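Local atomic coordinates of diaminopimelate decarboxylase (Phaeodactylum tricornutum, PDB entry 7JPJ), a protein that probably catalyses the pyridoxal-phosphate-dependent decarboxylation of diaminopimelate in lysine biosynthesis, working as an obligate dimer. Residues 38-43 against 282-287; 237-242 against 276-281; 314-319 against 402-407. All blocks are in the same frame, centred on the assembly; numbering follows the deposited sequence.

In the fold
Contact 2 lies at the ends of barrel strands and contact 1 where the barrel joins the second domain, their centres about 10 Å apart; contact 3 lies about 26 Å and 28 Å from contacts 1 and 2, between centres, among loops near the subunit interface. Strand 275-278 and helix 282-285 follow one another, so contacts 1 and 2 share a corner: Tyr283 packs on Tyr239 and Val241, and both contacts reach one sulfate. Contact 2 is buried, whereas contact 1 is only partly so and rests on small alanines. Contact 3, also buried, joins two loops through a Met-aromatic approach and a threonine methyl; their polar groups bond within each loop, elsewhere in the chain or to the second subunit.

Contact 1: residues 38-43 against 282-287; sequences EEAADA and TYLVAM. With SO4 (sulfate ion), chain D.
Ala40 is the small residue on which this helix pair closes. Ala40 CB, directed at residues 282-287, meets two successive backbone oxygens, 3.4 Å from Tyr283 O and 3.5 Å from Leu284 O. With nothing larger than a methyl in between, the backbones come close, and the CA atoms of Ala40 and Leu284 are 5.1 Å apart.

Apolar side chains fill in around this point. Leu284 bends back toward the longer helix, and the touching is done by Leu284 CD2, lying 4.0 Å from Ala41 CA and also against the Ala40 methyl. Phe71 and Tyr57 touch the same leucine from outside the pair. One turn along from Ala40, the methyl of Ala43 meets Tyr283 at the ring edge, near the ring plane, with Ala43 CB 4.4 Å from Tyr283 CE2. The phenol end of Tyr283 is tied elsewhere, its OH hydrogen-bonded to the carbonyl of Thr250.

The pair illustrates how a barrel is joined to a second domain in this decarboxylase family. Helix 34-45 runs into the first barrel strand, 53-58, while the single turn 282-285 leaves the last, 275-278; strands 29-33 and 289-300, at the far ends of these connections, pair with each other in the other sheet.

Polar bonds occur at the start of the short helix. Thr282 O accepts from both Val285 N and Ala286 N, which winds the turn. The same residue holds a sulfate ion, probably from the crystallisation liquor, with two groups: Thr282 OG1 is 2.8 Å from sulfate O1, and Thr282 N is 3.1 Å from sulfate O3. The side-chain torsion, chi1 -57°, sets OG1 beside the backbone N, and this directs both donors at one anion. Tyr395 OH bonds the sulfate as well.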
loop_
_atom_site.group_PDB
_atom_site.type_symbol
_atom_site.label_atom_id
_atom_site.label_comp_id
_atom_site.label_asym_id
_atom_site.label_seq_id
_atom_site.Cartn_x
_atom_site.Cartn_y
_atom_site.Cartn_z
ATOM N N GLU A 38 25.778 -10.215 0.012
ATOM C CA GLU A 38 26.685 -11.353 0.121
ATOM C C GLU A 38 26.670 -11.946 1.524
ATOM O O GLU A 38 26.739 -13.170 1.686
ATOM C CB GLU A 38 28.101 -10.929 -0.267
ATOM C CG GLU A 38 28.967 -12.068 -0.760
ATOM C CD GLU A 38 30.428 -11.682 -0.877
ATOM O OE1 GLU A 38 31.043 -11.357 0.161
ATOM O OE2 GLU A 38 30.962 -11.709 -2.004
ATOM N N GLU A 39 26.592 -11.093 2.549
ATOM C CA GLU A 39 26.526 -11.583 3.924
ATOM C C GLU A 39 25.286 -12.436 4.151
ATOM O O GLU A 39 25.362 -13.496 4.783
ATOM C CB GLU A 39 26.547 -10.408 4.900
ATOM C CG GLU A 39 27.678 -9.420 4.672
ATOM C CD GLU A 39 27.631 -8.249 5.641
ATOM O OE1 GLU A 39 26.642 -8.148 6.404
ATOM O OE2 GLU A 39 28.586 -7.441 5.647
ATOM N N ALA A 40 24.134 -11.990 3.647
ATOM C CA ALA A 40 22.902 -12.744 3.849
ATOM C C ALA A 40 22.907 -14.032 3.037
ATOM O O ALA A 40 22.477 -15.084 3.530
ATOM C CB ALA A 40 21.693 -11.885 3.488
ATOM N N ALA A 41 23.392 -13.971 1.796
ATOM C CA ALA A 41 23.452 -15.165 0.959
ATOM C C ALA A 41 24.337 -16.231 1.590
ATOM O O ALA A 41 23.955 -17.403 1.673
ATOM C CB ALA A 41 23.956 -14.801 -0.437
ATOM N N ASP A 42 25.526 -15.834 2.051
ATOM C CA ASP A 42 26.433 -16.786 2.686
ATOM C C ASP A 42 25.853 -17.320 3.990
ATOM O O ASP A 42 25.983 -18.512 4.290
ATOM C CB ASP A 42 27.791 -16.126 2.927
ATOM C CG ASP A 42 28.722 -16.251 1.735
ATOM O OD1 ASP A 42 28.389 -17.001 0.790
ATOM O OD2 ASP A 42 29.784 -15.589 1.738
ATOM N N ALA A 43 25.207 -16.455 4.776
ATOM C CA ALA A 43 24.620 -16.901 6.035
ATOM C C ALA A 43 23.514 -17.922 5.809
ATOM O O ALA A 43 23.324 -18.822 6.635
ATOM C CB ALA A 43 24.086 -15.704 6.820
ATOM N N THR A 282 12.715 -11.764 3.887
ATOM C CA THR A 282 13.266 -10.671 4.679
ATOM C C THR A 282 14.749 -10.889 4.968
ATOM O O THR A 282 15.571 -9.989 4.765
ATOM C CB THR A 282 12.476 -10.534 5.980
ATOM O OG1 THR A 282 11.091 -10.323 5.679
ATOM C CG2 THR A 282 12.996 -9.370 6.807
ATOM N N TYR A 283 15.112 -12.093 5.416
ATOM C CA TYR A 283 16.480 -12.353 5.860
ATOM C C TYR A 283 17.515 -12.123 4.766
ATOM O O TYR A 283 18.692 -11.925 5.080
ATOM C CB TYR A 283 16.597 -13.785 6.387
ATOM C CG TYR A 283 17.697 -13.979 7.408
ATOM C CD1 TYR A 283 17.449 -13.802 8.764
ATOM C CD2 TYR A 283 18.982 -14.344 7.018
ATOM C CE1 TYR A 283 18.453 -13.981 9.704
ATOM C CE2 TYR A 283 19.990 -14.524 7.950
ATOM C CZ TYR A 283 19.720 -14.342 9.291
ATOM O OH TYR A 283 20.719 -14.521 10.221
ATOM N N LEU A 284 17.111 -12.132 3.499
ATOM C CA LEU A 284 18.072 -12.014 2.412
ATOM C C LEU A 284 18.268 -10.585 1.923
ATOM O O LEU A 284 19.370 -10.245 1.476
ATOM C CB LEU A 284 17.642 -12.893 1.236
ATOM C CG LEU A 284 18.059 -14.361 1.269
ATOM C CD1 LEU A 284 17.233 -15.159 0.282
ATOM C CD2 LEU A 284 19.541 -14.506 0.955
ATOM N N VAL A 285 17.243 -9.736 1.997
ATOM C CA VAL A 285 17.282 -8.457 1.295
ATOM C C VAL A 285 16.958 -7.272 2.201
ATOM O O VAL A 285 17.161 -6.117 1.808
ATOM C CB VAL A 285 16.327 -8.473 0.084
ATOM C CG1 VAL A 285 16.797 -9.474 -0.961
ATOM C CG2 VAL A 285 14.905 -8.783 0.526
ATOM N N ALA A 286 16.449 -7.533 3.409
ATOM C CA ALA A 286 15.995 -6.455 4.286
ATOM C C ALA A 286 17.083 -5.423 4.559
ATOM O O ALA A 286 16.956 -4.264 4.151
ATOM C CB ALA A 286 15.483 -7.014 5.614
ATOM N N MET A 287 18.151 -5.828 5.249
ATOM C CA MET A 287 19.239 -4.909 5.573
ATOM C C MET A 287 20.084 -4.537 4.365
ATOM O O MET A 287 20.983 -3.702 4.501
ATOM C CB MET A 287 20.142 -5.513 6.652
ATOM C CG MET A 287 19.422 -5.886 7.937
ATOM S SD MET A 287 18.363 -4.589 8.613
ATOM C CE MET A 287 19.503 -3.212 8.724
HETATM S S SO4 D . 9.741 -13.717 5.000
HETATM O O1 SO4 D . 9.866 -12.755 6.093
HETATM O O2 SO4 D . 10.785 -14.733 5.127
HETATM O O3 SO4 D . 9.884 -13.031 3.720
HETATM O O4 SO4 D . 8.423 -14.343 5.059
#

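Contact 2: residues 237-242 against 276-281; sequences GGYKVG and MEIEPG. With DLY (D-lysine), chain C; SO4 (sulfate ion), chain D.
Sulfate oxygen O2 is gripped from both segments, by Gly238 N at 3.0 Å and Gly281 N at 3.1 Å, and both N-H groups point nearly straight at it (159° and 161°). The two loops follow neighbouring parallel strands of the TIM-type barrel, 232-234 and 275-278, and the sulfate probably marks the place where the cofactor phosphate would bind, as in related pyridoxal enzymes. Glycine suits both loops: a CB on Gly281 would run into the anion, and one on Gly237 into Glu279 O.

Next to the anion site, Tyr239 reaches from its loop to residues 278-280. Its CG lies beside the backbone N (chi1 -39°), which brings the ring edge up to Pro280, with Pro280 CB 3.8 Å from Tyr239 CD2. Farther out the phenol crosses Ile278 at about a right angle, while Trp213 stacks on the ring. Replacing Tyr239 with an alanine would probably open a gap beside Pro280 and Ile278 and deprive Trp213 of its stacking partner. On the neighbouring residue, the bent chain of Lys240 reaches the bound D-lysine, with Lys240 NZ 3.4 Å from the ligand's CB.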
loop_
_atom_site.group_PDB
_atom_site.type_symbol
_atom_site.label_atom_id
_atom_site.label_comp_id
_atom_site.label_asym_id
_atom_site.label_seq_id
_atom_site.Cartn_x
_atom_site.Cartn_y
_atom_site.Cartn_z
ATOM N N GLY A 237 9.938 -19.654 5.152
ATOM C CA GLY A 237 10.742 -18.570 5.679
ATOM C C GLY A 237 10.303 -18.111 7.055
ATOM O O GLY A 237 9.896 -18.926 7.890
ATOM N N GLY A 238 10.387 -16.805 7.307
ATOM C CA GLY A 238 9.970 -16.229 8.568
ATOM C C GLY A 238 11.089 -15.866 9.520
ATOM O O GLY A 238 10.802 -15.374 10.619
ATOM N N TYR A 239 12.346 -16.089 9.139
ATOM C CA TYR A 239 13.478 -15.781 10.006
ATOM C C TYR A 239 13.543 -14.285 10.276
ATOM O O TYR A 239 13.609 -13.476 9.345
ATOM C CB TYR A 239 14.768 -16.285 9.358
ATOM C CG TYR A 239 14.558 -17.621 8.691
ATOM C CD1 TYR A 239 14.472 -18.782 9.443
ATOM C CD2 TYR A 239 14.396 -17.717 7.316
ATOM C CE1 TYR A 239 14.255 -20.004 8.844
ATOM C CE2 TYR A 239 14.175 -18.935 6.708
ATOM C CZ TYR A 239 14.104 -20.075 7.477
ATOM O OH TYR A 239 13.882 -21.292 6.877
ATOM N N LYS A 240 13.515 -13.915 11.552
ATOM C CA LYS A 240 13.335 -12.521 11.920
ATOM C C LYS A 240 14.640 -11.746 11.795
ATOM O O LYS A 240 15.723 -12.263 12.084
ATOM C CB LYS A 240 12.787 -12.409 13.343
ATOM C CG LYS A 240 11.432 -11.703 13.425
ATOM C CD LYS A 240 10.390 -12.355 12.506
ATOM C CE LYS A 240 9.039 -11.633 12.574
ATOM N NZ LYS A 240 8.333 -11.558 11.252
ATOM N N VAL A 241 14.525 -10.498 11.349
ATOM C CA VAL A 241 15.652 -9.587 11.203
ATOM C C VAL A 241 15.413 -8.398 12.123
ATOM O O VAL A 241 14.360 -7.752 12.048
ATOM C CB VAL A 241 15.825 -9.120 9.745
ATOM C CG1 VAL A 241 16.940 -8.093 9.639
ATOM C CG2 VAL A 241 16.094 -10.301 8.836
ATOM N N GLY A 242 16.380 -8.116 12.990
ATOM C CA GLY A 242 16.280 -6.973 13.875
ATOM C C GLY A 242 16.845 -5.716 13.252
ATOM O O GLY A 242 18.056 -5.483 13.298
ATOM N N MET A 276 16.334 -30.669 2.570
ATOM C CA MET A 276 15.700 -29.545 3.245
ATOM C C MET A 276 15.691 -28.315 2.346
ATOM O O MET A 276 16.599 -28.104 1.538
ATOM C CB MET A 276 16.410 -29.203 4.560
ATOM C CG MET A 276 15.548 -28.403 5.525
ATOM S SD MET A 276 16.428 -27.731 6.950
ATOM C CE MET A 276 18.098 -27.647 6.326
ATOM N N GLU A 277 14.652 -27.499 2.503
ATOM C CA GLU A 277 14.526 -26.243 1.778
ATOM C C GLU A 277 14.111 -25.140 2.737
ATOM O O GLU A 277 13.337 -25.373 3.668
ATOM C CB GLU A 277 13.504 -26.338 0.648
ATOM C CG GLU A 277 13.920 -27.243 -0.489
ATOM C CD GLU A 277 12.931 -27.210 -1.633
ATOM O OE1 GLU A 277 11.902 -26.511 -1.512
ATOM O OE2 GLU A 277 13.188 -27.867 -2.666
ATOM N N ILE A 278 14.634 -23.940 2.500
ATOM C CA ILE A 278 14.266 -22.753 3.256
ATOM C C ILE A 278 13.922 -21.649 2.267
ATOM O O ILE A 278 14.516 -21.544 1.189
ATOM C CB ILE A 278 15.389 -22.307 4.220
ATOM C CG1 ILE A 278 16.666 -21.956 3.452
ATOM C CG2 ILE A 278 15.664 -23.393 5.248
ATOM C CD1 ILE A 278 17.779 -21.437 4.335
ATOM N N GLU A 279 12.944 -20.825 2.631
ATOM C CA GLU A 279 12.412 -19.788 1.749
ATOM C C GLU A 279 12.502 -18.412 2.402
ATOM O O GLU A 279 11.477 -17.770 2.658
ATOM C CB GLU A 279 10.968 -20.109 1.366
ATOM C CG GLU A 279 10.817 -20.999 0.138
ATOM C CD GLU A 279 9.369 -21.405 -0.122
ATOM O OE1 GLU A 279 9.140 -22.477 -0.732
ATOM O OE2 GLU A 279 8.456 -20.654 0.291
ATOM N N PRO A 280 13.714 -17.918 2.669
ATOM C CA PRO A 280 13.838 -16.611 3.329
ATOM C C PRO A 280 13.589 -15.475 2.346
ATOM O O PRO A 280 14.082 -15.491 1.215
ATOM C CB PRO A 280 15.285 -16.604 3.832
ATOM C CG PRO A 280 16.006 -17.447 2.858
ATOM C CD PRO A 280 15.036 -18.517 2.413
ATOM N N GLY A 281 12.808 -14.494 2.783
ATOM C CA GLY A 281 12.613 -13.286 2.011
ATOM C C GLY A 281 13.240 -12.094 2.704
ATOM O O GLY A 281 14.186 -11.488 2.191
HETATM N N DLY C . 9.177 -7.241 12.798
HETATM C CA DLY C . 8.954 -7.420 11.368
HETATM C C DLY C . 10.158 -8.090 10.694
HETATM O O DLY C . 11.095 -8.555 11.353
HETATM C CB DLY C . 7.685 -8.242 11.129
HETATM C CG DLY C . 7.084 -8.095 9.735
HETATM C CD DLY C . 5.768 -8.854 9.628
HETATM C CE DLY C . 5.244 -8.888 8.198
HETATM N NZ DLY C . 4.048 -9.772 8.071
HETATM O OXT DLY C . 10.223 -8.183 9.464
HETATM S S SO4 D . 9.741 -13.717 5.000
HETATM O O1 SO4 D . 9.866 -12.755 6.093
HETATM O O2 SO4 D . 10.785 -14.733 5.127
HETATM O O3 SO4 D . 9.884 -13.031 3.720
HETATM O O4 SO4 D . 8.423 -14.343 5.059
#

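Contact 3: residues 314-319 against 402-407; sequences AGMTDV and KNYNSF
A pair of loops beside the predicted proton donor, Cys357, meets here through a Met-aromatic contact and a threonine methyl. Met316 SD approaches the Tyr404 ring obliquely, 5.1 Å from the ring centroid and 72° off its normal, and comes nearest at Tyr404 CE2. On the same ring Asn405 ND2 lies over the centre of one face, 3.2 Å above the plane, while Asn405 OD1 accepts from Cys357 N. The Tyr404 hydroxyl is bonded to Glu358.

Thr317 divides its two branches. Thr317 CG2 stands beside the backbone N and lies 3.4 Å from Tyr404 O; OG1, at chi1 44°, is hydrogen-bonded to His355. Each loop is also braced internally. Gly315 N donates to the anti lone pair of Asp318 OD2, and Asn403 ND2, also hydrogen-bonded to Gln428, reaches Phe407 O at 3.1 Å, with that oxygen close to its amide plane.

Residues 402-407 face the second subunit, where Ser82 and Arg88 of that subunit bond Asn405 O and Ser406 OG. Within the chain this loop lies between strands 386-390 and 412-415, and residues 314-319 link strand 308-312 to helix 321-325.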
loop_
_atom_site.group_PDB
_atom_site.type_symbol
_atom_site.label_atom_id
_atom_site.label_comp_id
_atom_site.label_asym_id
_atom_site.label_seq_id
_atom_site.Cartn_x
_atom_site.Cartn_y
_atom_site.Cartn_z
ATOM N N ALA A 314 9.594 11.793 -0.014
ATOM C CA ALA A 314 9.201 10.401 -0.159
ATOM C C ALA A 314 8.171 10.090 0.919
ATOM O O ALA A 314 7.817 10.947 1.729
ATOM C CB ALA A 314 10.415 9.474 -0.061
ATOM N N GLY A 315 7.687 8.852 0.927
ATOM C CA GLY A 315 6.719 8.464 1.942
ATOM C C GLY A 315 6.173 7.074 1.695
ATOM O O GLY A 315 6.873 6.198 1.173
ATOM N N MET A 316 4.906 6.885 2.078
ATOM C CA MET A 316 4.246 5.596 1.892
ATOM C C MET A 316 4.247 5.148 0.434
ATOM O O MET A 316 4.072 3.953 0.165
ATOM C CB MET A 316 2.815 5.667 2.422
ATOM C CG MET A 316 2.101 6.950 2.047
ATOM S SD MET A 316 0.334 6.880 2.361
ATOM C CE MET A 316 0.318 6.375 4.082
ATOM N N THR A 317 4.432 6.077 -0.509
ATOM C CA THR A 317 4.663 5.718 -1.903
ATOM C C THR A 317 5.910 4.860 -2.079
ATOM O O THR A 317 6.030 4.154 -3.086
ATOM C CB THR A 317 4.804 6.981 -2.753
ATOM O OG1 THR A 317 5.637 7.924 -2.064
ATOM C CG2 THR A 317 3.448 7.611 -3.016
ATOM N N ASP A 318 6.837 4.907 -1.132
ATOM C CA ASP A 318 8.105 4.200 -1.246
ATOM C C ASP A 318 8.358 3.220 -0.113
ATOM O O ASP A 318 8.916 2.145 -0.350
ATOM C CB ASP A 318 9.251 5.212 -1.321
ATOM C CG ASP A 318 8.917 6.388 -2.214
ATOM O OD1 ASP A 318 8.931 6.220 -3.454
ATOM O OD2 ASP A 318 8.611 7.472 -1.675
ATOM N N VAL A 319 7.971 3.557 1.115
ATOM C CA VAL A 319 8.077 2.652 2.254
ATOM C C VAL A 319 6.744 2.695 2.993
ATOM O O VAL A 319 6.424 3.695 3.648
ATOM C CB VAL A 319 9.239 3.015 3.189
ATOM C CG1 VAL A 319 9.306 2.042 4.349
ATOM C CG2 VAL A 319 10.559 3.014 2.430
ATOM N N LYS A 402 2.872 3.007 -4.669
ATOM C CA LYS A 402 3.448 3.806 -5.739
ATOM C C LYS A 402 2.349 4.528 -6.511
ATOM O O LYS A 402 1.221 4.042 -6.634
ATOM C CB LYS A 402 4.262 2.921 -6.685
ATOM C CG LYS A 402 3.423 1.941 -7.489
ATOM C CD LYS A 402 4.276 1.065 -8.390
ATOM C CE LYS A 402 4.781 -0.155 -7.645
ATOM N NZ LYS A 402 5.457 -1.122 -8.554
ATOM N N ASN A 403 2.686 5.716 -7.010
ATOM C CA ASN A 403 1.844 6.571 -7.841
ATOM C C ASN A 403 0.675 7.188 -7.078
ATOM O O ASN A 403 -0.126 7.910 -7.685
ATOM C CB ASN A 403 1.319 5.834 -9.082
ATOM C CG ASN A 403 2.437 5.200 -9.894
ATOM O OD1 ASN A 403 2.301 4.086 -10.399
ATOM N ND2 ASN A 403 3.552 5.907 -10.015
ATOM N N TYR A 404 0.545 6.932 -5.778
ATOM C CA TYR A 404 -0.354 7.725 -4.951
ATOM C C TYR A 404 0.110 9.176 -4.952
ATOM O O TYR A 404 1.309 9.457 -4.857
ATOM C CB TYR A 404 -0.380 7.173 -3.525
ATOM C CG TYR A 404 -1.327 7.891 -2.591
ATOM C CD1 TYR A 404 -2.577 8.312 -3.025
ATOM C CD2 TYR A 404 -0.973 8.142 -1.271
ATOM C CE1 TYR A 404 -3.447 8.965 -2.175
ATOM C CE2 TYR A 404 -1.839 8.794 -0.410
ATOM C CZ TYR A 404 -3.074 9.205 -0.870
ATOM O OH TYR A 404 -3.941 9.856 -0.022
ATOM N N ASN A 405 -0.846 10.101 -5.072
ATOM C CA ASN A 405 -0.566 11.520 -5.296
ATOM C C ASN A 405 0.160 11.749 -6.617
ATOM O O ASN A 405 0.729 12.824 -6.838
ATOM C CB ASN A 405 0.244 12.133 -4.144
ATOM C CG ASN A 405 -0.610 12.484 -2.945
ATOM O OD1 ASN A 405 -0.501 13.579 -2.394
ATOM N ND2 ASN A 405 -1.463 11.555 -2.530
ATOM N N SER A 406 0.156 10.733 -7.484
ATOM C CA SER A 406 0.792 10.748 -8.802
ATOM C C SER A 406 2.309 10.898 -8.727
ATOM O O SER A 406 2.939 11.343 -9.691
ATOM C CB SER A 406 0.191 11.840 -9.695
ATOM O OG SER A 406 -1.081 11.446 -10.183
ATOM N N PHE A 407 2.919 10.525 -7.606
ATOM C CA PHE A 407 4.371 10.568 -7.514
ATOM C C PHE A 407 4.977 9.418 -8.318
ATOM O O PHE A 407 4.480 8.288 -8.262
ATOM C CB PHE A 407 4.827 10.488 -6.055
ATOM C CG PHE A 407 4.736 11.794 -5.314
ATOM C CD1 PHE A 407 5.499 12.884 -5.704
ATOM C CD2 PHE A 407 3.884 11.934 -4.229
ATOM C CE1 PHE A 407 5.416 14.088 -5.025
ATOM C CE2 PHE A 407 3.796 13.133 -3.546
ATOM C CZ PHE A 407 4.563 14.211 -3.945
#